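PDB 1TKS: 3,4-dihydroxy-2-butanone 4-phosphate synthase from Candida albicans, which catalyses the conversion of D-ribulose 5-phosphate to formate and 3,4-dihydroxy-2-butanone 4-phosphate, a step in riboflavin biosynthesis. Local coordinates for residues T85-T90 and L130-V135; G56-P61 and V163-V168. All blocks are in the same frame, centred on the assembly; numbering follows the deposited sequence.

Contact 1: T85-T90 and L130-V135; sequences TAYTIT and LPLRAV
Tyr87 and Leu132 form a single beta bridge, CA to CA 4.9 Å, by which the loop leading to strand 91-93 is laid along the strand at 130-134. The tight part is where Tyr87, Thr88 and Thr90 meet residues 130 to 133. The Tyr87 ring and the Leu132 side chain run side by side in the same direction, and Tyr87 CD2 comes within 3.4 Å of Leu132 CD2. Leu130 also reaches the ring with its CD2, and the same methyl lies 3.7 Å from Thr90 CG2. Flexible, branched leucines suit this place, since a methyl can be fitted obliquely against a ring that also leans on Cys59 and on Pro126 of the second subunit. Thr90 turns its hydroxyl elsewhere, to the backbone N of Gly127. Pro131 has no N-H to offer, but its carbonyl oxygen takes two bonds: Thr88 N donates to Pro131 O at 3.2 Å, bent to 151° at the hydrogen, and water 1 donates to both this oxygen and Thr88 O, the latter at 2.7 Å. The aliphatic stem of Arg133 packs closely too, its CG meeting Thr88 CG2 at 3.3 Å.

Toward Ala86 and the end of Arg133 the contact slackens. Here the bond from Arg133 N to Ala86 O is weak at 3.4 Å, although nearly straight, and Ala86 is exposed beside Thr85, which probably binds D-ribulose 5-phosphate. Arg133 is partly exposed, and its guanidinium keeps a long, weak ion pair with Glu64. Back on the tight side, the forked side chain of threonine has a second use. With chi1 at 75°, Thr88 OG1 sits between its own backbone N and carbonyl carbon, over the Pro131 ring, and donates to Ile89 O at 2.9 Å, approaching from 41° above the carbonyl plane.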
# COMPACT_ATOMS: atom_id res chain seq x y z
N THR B 85 -8.14 4.74 -10.10
CA THR B 85 -8.00 3.60 -11.01
C THR B 85 -6.92 3.85 -12.06
O THR B 85 -5.89 4.47 -11.77
CB THR B 85 -9.35 3.25 -11.69
OG1 THR B 85 -9.19 2.07 -12.49
CG2 THR B 85 -9.83 4.39 -12.57
N ALA B 86 -7.13 3.37 -13.28
CA ALA B 86 -6.16 3.54 -14.35
C ALA B 86 -4.79 2.99 -13.91
O ALA B 86 -3.74 3.47 -14.36
CB ALA B 86 -6.04 5.01 -14.72
N TYR B 87 -4.82 2.00 -13.04
CA TYR B 87 -3.60 1.37 -12.55
C TYR B 87 -3.00 0.49 -13.63
O TYR B 87 -3.70 0.03 -14.53
CB TYR B 87 -3.89 0.46 -11.35
CG TYR B 87 -4.44 1.14 -10.13
CD1 TYR B 87 -5.82 1.30 -9.95
CD2 TYR B 87 -3.59 1.60 -9.12
CE1 TYR B 87 -6.33 1.89 -8.81
CE2 TYR B 87 -4.09 2.20 -7.98
CZ TYR B 87 -5.46 2.34 -7.82
OH TYR B 87 -5.96 2.92 -6.68
N THR B 88 -1.69 0.24 -13.53
CA THR B 88 -1.01 -0.65 -14.46
C THR B 88 -0.60 -1.82 -13.59
O THR B 88 -0.81 -1.80 -12.37
CB THR B 88 0.28 -0.03 -15.05
OG1 THR B 88 1.32 -0.05 -14.06
CG2 THR B 88 0.04 1.39 -15.50
N ILE B 89 -0.05 -2.86 -14.20
CA ILE B 89 0.42 -4.01 -13.44
C ILE B 89 1.50 -3.46 -12.52
O ILE B 89 2.25 -2.57 -12.90
CB ILE B 89 1.02 -5.07 -14.38
CG1 ILE B 89 0.03 -5.39 -15.49
CG2 ILE B 89 1.38 -6.32 -13.59
CD1 ILE B 89 0.62 -6.22 -16.62
N THR B 90 1.57 -3.98 -11.30
CA THR B 90 2.57 -3.50 -10.34
C THR B 90 3.96 -3.97 -10.74
O THR B 90 4.09 -4.87 -11.56
CB THR B 90 2.26 -3.99 -8.93
OG1 THR B 90 2.17 -5.42 -8.92
CG2 THR B 90 0.94 -3.40 -8.45
N LEU B 130 2.86 0.74 -7.44
CA LEU B 130 1.68 0.87 -8.28
C LEU B 130 1.79 2.03 -9.29
O LEU B 130 1.44 3.17 -8.97
CB LEU B 130 0.44 1.08 -7.40
CG LEU B 130 0.04 -0.05 -6.44
CD1 LEU B 130 -0.18 0.51 -5.03
CD2 LEU B 130 -1.22 -0.74 -6.94
N PRO B 131 2.30 1.76 -10.51
CA PRO B 131 2.41 2.84 -11.50
C PRO B 131 1.01 3.26 -11.93
O PRO B 131 0.09 2.44 -11.98
CB PRO B 131 3.18 2.18 -12.65
CG PRO B 131 3.95 1.07 -11.98
CD PRO B 131 2.93 0.53 -10.99
N LEU B 132 0.85 4.55 -12.25
CA LEU B 132 -0.44 5.08 -12.69
C LEU B 132 -0.24 5.77 -14.03
O LEU B 132 0.77 6.44 -14.24
CB LEU B 132 -0.99 6.09 -11.69
CG LEU B 132 -1.16 5.61 -10.25
CD1 LEU B 132 -1.90 6.67 -9.45
CD2 LEU B 132 -1.93 4.30 -10.23
N ARG B 133 -1.20 5.60 -14.94
CA ARG B 133 -1.10 6.21 -16.27
C ARG B 133 -1.82 7.55 -16.39
O ARG B 133 -3.05 7.60 -16.35
CB ARG B 133 -1.64 5.24 -17.33
CG ARG B 133 -0.84 3.96 -17.46
CD ARG B 133 -1.37 3.08 -18.58
NE ARG B 133 -1.15 3.72 -19.87
CZ ARG B 133 -1.39 3.15 -21.05
NH1 ARG B 133 -1.87 1.91 -21.11
NH2 ARG B 133 -1.15 3.82 -22.17
N ALA B 134 -1.05 8.62 -16.53
CA ALA B 134 -1.63 9.95 -16.67
C ALA B 134 -2.04 10.16 -18.13
O ALA B 134 -1.27 9.88 -19.05
CB ALA B 134 -0.61 11.01 -16.26
N VAL B 135 -3.26 10.66 -18.34
CA VAL B 135 -3.75 10.88 -19.70
C VAL B 135 -3.04 12.03 -20.42
O VAL B 135 -2.56 12.97 -19.79
CB VAL B 135 -5.28 11.17 -19.72
CG1 VAL B 135 -6.02 10.02 -19.06
CG2 VAL B 135 -5.59 12.48 -19.00
O HOH W 1 -0.47 0.03 -10.38

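Contact 2: G56-P61 and V163-V168; sequences GYVCVP and VICELV
Cys59 and Ile164 are an antiparallel hydrogen-bonded pair, the single bridge between these segments, which ties strand 59-63, partner of 129-134, to the end strand 162-166 of the four-stranded mixed sheet. Cys59 N donates to Ile164 O at 3.1 Å, nearly along the C=O axis, and Ile164 N returns a bond to Cys59 O at 2.9 Å. Next along, the backbone of Pro61 bonds to that of Gly162. Residues 59-61 and 163-166 run at 134° to each other.

Ile164 joins the two by its side chain as well. From CB, the CG1 branch is set between the backbone N and the carbonyl carbon (chi1 71°), which brings CG1 to 4.1 Å from Cys59 CB. The other branch, CG2, stands anti to the carbonyl carbon and reaches Pro61 CG, also at 4.1 Å. The extended second torsion then carries the tip, CD1, onto that same proline carbon. A beta-branched residue thus holds both the small cysteine and the rigid ring, with Ile36 of strand 34-38 packing on it as well. On another side of the strand, Val163 CG2 meets Val58 CG1 at 3.5 Å as the two side chains cross obliquely, with Leu50 of helix 44-52 touching both.

Cys165, pointing toward 56-61, places its sulfur in contact with Gly56 N at 3.4 Å, while that N is hydrogen-bonded to Ser54 OG. Gly56 precedes an inverse gamma turn centred on Tyr57, and glycine suits it because its backbone angles would press a CB against the preceding carbonyl oxygen. Where the chain leads into strand 59-61, water 3 lies 2.9 Å from Ile164 O and also near Tyr57 O. Glu166 OE2 has its main bond with Ser55, and Glu166 OE1 is 2.8 Å from water 2, which sits in plane at the edge of the Tyr57 ring.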
# COMPACT_ATOMS: atom_id res chain seq x y z
N GLY B 56 0.14 4.24 2.63
CA GLY B 56 1.11 3.24 2.25
C GLY B 56 0.89 2.63 0.88
O GLY B 56 1.74 1.90 0.38
N TYR B 57 -0.26 2.91 0.27
CA TYR B 57 -0.58 2.41 -1.07
C TYR B 57 0.11 3.40 -2.00
O TYR B 57 -0.55 4.22 -2.65
CB TYR B 57 -2.10 2.43 -1.28
CG TYR B 57 -2.63 1.39 -2.26
CD1 TYR B 57 -2.46 0.03 -2.01
CD2 TYR B 57 -3.31 1.77 -3.41
CE1 TYR B 57 -2.96 -0.93 -2.88
CE2 TYR B 57 -3.82 0.82 -4.30
CZ TYR B 57 -3.64 -0.53 -4.03
OH TYR B 57 -4.14 -1.49 -4.88
N VAL B 58 1.43 3.33 -2.06
CA VAL B 58 2.23 4.26 -2.85
C VAL B 58 2.17 4.04 -4.35
O VAL B 58 2.49 2.96 -4.86
CB VAL B 58 3.71 4.23 -2.38
CG1 VAL B 58 4.54 5.20 -3.19
CG2 VAL B 58 3.78 4.60 -0.90
N CYS B 59 1.77 5.09 -5.06
CA CYS B 59 1.62 5.07 -6.51
C CYS B 59 2.62 5.96 -7.23
O CYS B 59 3.10 6.95 -6.68
CB CYS B 59 0.20 5.48 -6.88
SG CYS B 59 -1.09 4.38 -6.21
N VAL B 60 2.93 5.59 -8.47
CA VAL B 60 3.88 6.34 -9.26
C VAL B 60 3.28 6.78 -10.59
O VAL B 60 3.27 6.03 -11.56
CB VAL B 60 5.17 5.52 -9.51
CG1 VAL B 60 6.11 6.29 -10.43
CG2 VAL B 60 5.86 5.22 -8.19
N PRO B 61 2.73 8.01 -10.63
CA PRO B 61 2.14 8.53 -11.86
C PRO B 61 3.19 8.65 -12.96
O PRO B 61 4.29 9.16 -12.72
CB PRO B 61 1.62 9.90 -11.43
CG PRO B 61 1.19 9.65 -10.03
CD PRO B 61 2.35 8.84 -9.47
N VAL B 163 5.40 10.62 -7.63
CA VAL B 163 5.06 9.57 -6.67
C VAL B 163 4.07 10.21 -5.70
O VAL B 163 4.26 11.36 -5.29
CB VAL B 163 6.32 9.02 -5.94
CG1 VAL B 163 7.08 10.16 -5.27
CG2 VAL B 163 5.92 7.97 -4.92
N ILE B 164 3.01 9.49 -5.35
CA ILE B 164 1.98 10.06 -4.48
C ILE B 164 1.37 9.06 -3.49
O ILE B 164 1.48 7.85 -3.66
CB ILE B 164 0.80 10.64 -5.33
CG1 ILE B 164 -0.01 9.51 -5.98
CG2 ILE B 164 1.34 11.55 -6.43
CD1 ILE B 164 -1.27 9.99 -6.71
N CYS B 165 0.73 9.60 -2.45
CA CYS B 165 0.04 8.78 -1.46
C CYS B 165 -0.76 9.69 -0.54
O CYS B 165 -0.37 10.82 -0.28
CB CYS B 165 1.04 7.94 -0.65
SG CYS B 165 0.25 6.42 -0.00
N GLU B 166 -1.89 9.17 -0.06
CA GLU B 166 -2.82 9.91 0.80
C GLU B 166 -2.38 10.12 2.24
O GLU B 166 -2.02 9.16 2.93
CB GLU B 166 -4.18 9.20 0.84
CG GLU B 166 -4.79 8.86 -0.51
CD GLU B 166 -4.29 7.56 -1.10
OE1 GLU B 166 -4.87 7.10 -2.10
OE2 GLU B 166 -3.31 6.99 -0.56
N LEU B 167 -2.42 11.36 2.71
CA LEU B 167 -2.06 11.65 4.10
C LEU B 167 -3.13 11.09 5.03
O LEU B 167 -4.32 11.25 4.79
CB LEU B 167 -1.94 13.16 4.31
CG LEU B 167 -0.61 13.79 3.89
CD1 LEU B 167 -0.77 15.29 3.76
CD2 LEU B 167 0.47 13.45 4.91
N VAL B 168 -2.69 10.44 6.11
CA VAL B 168 -3.63 9.87 7.08
C VAL B 168 -3.26 10.29 8.50
O VAL B 168 -2.08 10.39 8.85
CB VAL B 168 -3.68 8.32 7.01
CG1 VAL B 168 -4.08 7.87 5.60
CG2 VAL B 168 -2.35 7.72 7.41
O HOH W 2 -3.15 5.13 -3.15
O HOH W 3 -1.31 6.93 -3.70

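In the fold
Strands 59-63 and 129-134 run parallel and join the two contacts directly: Val60 N lies 2.9 Å from Leu130 O, and Val60 O 2.9 Å from Leu132 N, both probable hydrogen bonds. The centres are 12 Å apart, and along the chain contact 1 is nested within the loop closed by contact 2. Both border the probable D-ribulose 5-phosphate site. Contact 1 contains Thr85, and the side chain of Leu132 is about 3 Å from that of Thr146; from contact 2, Pro61 approaches the same threonine to about 4 Å and Glu166 comes about 3 Å from Asp34, side chain to side chain. Each contact also touches the second subunit.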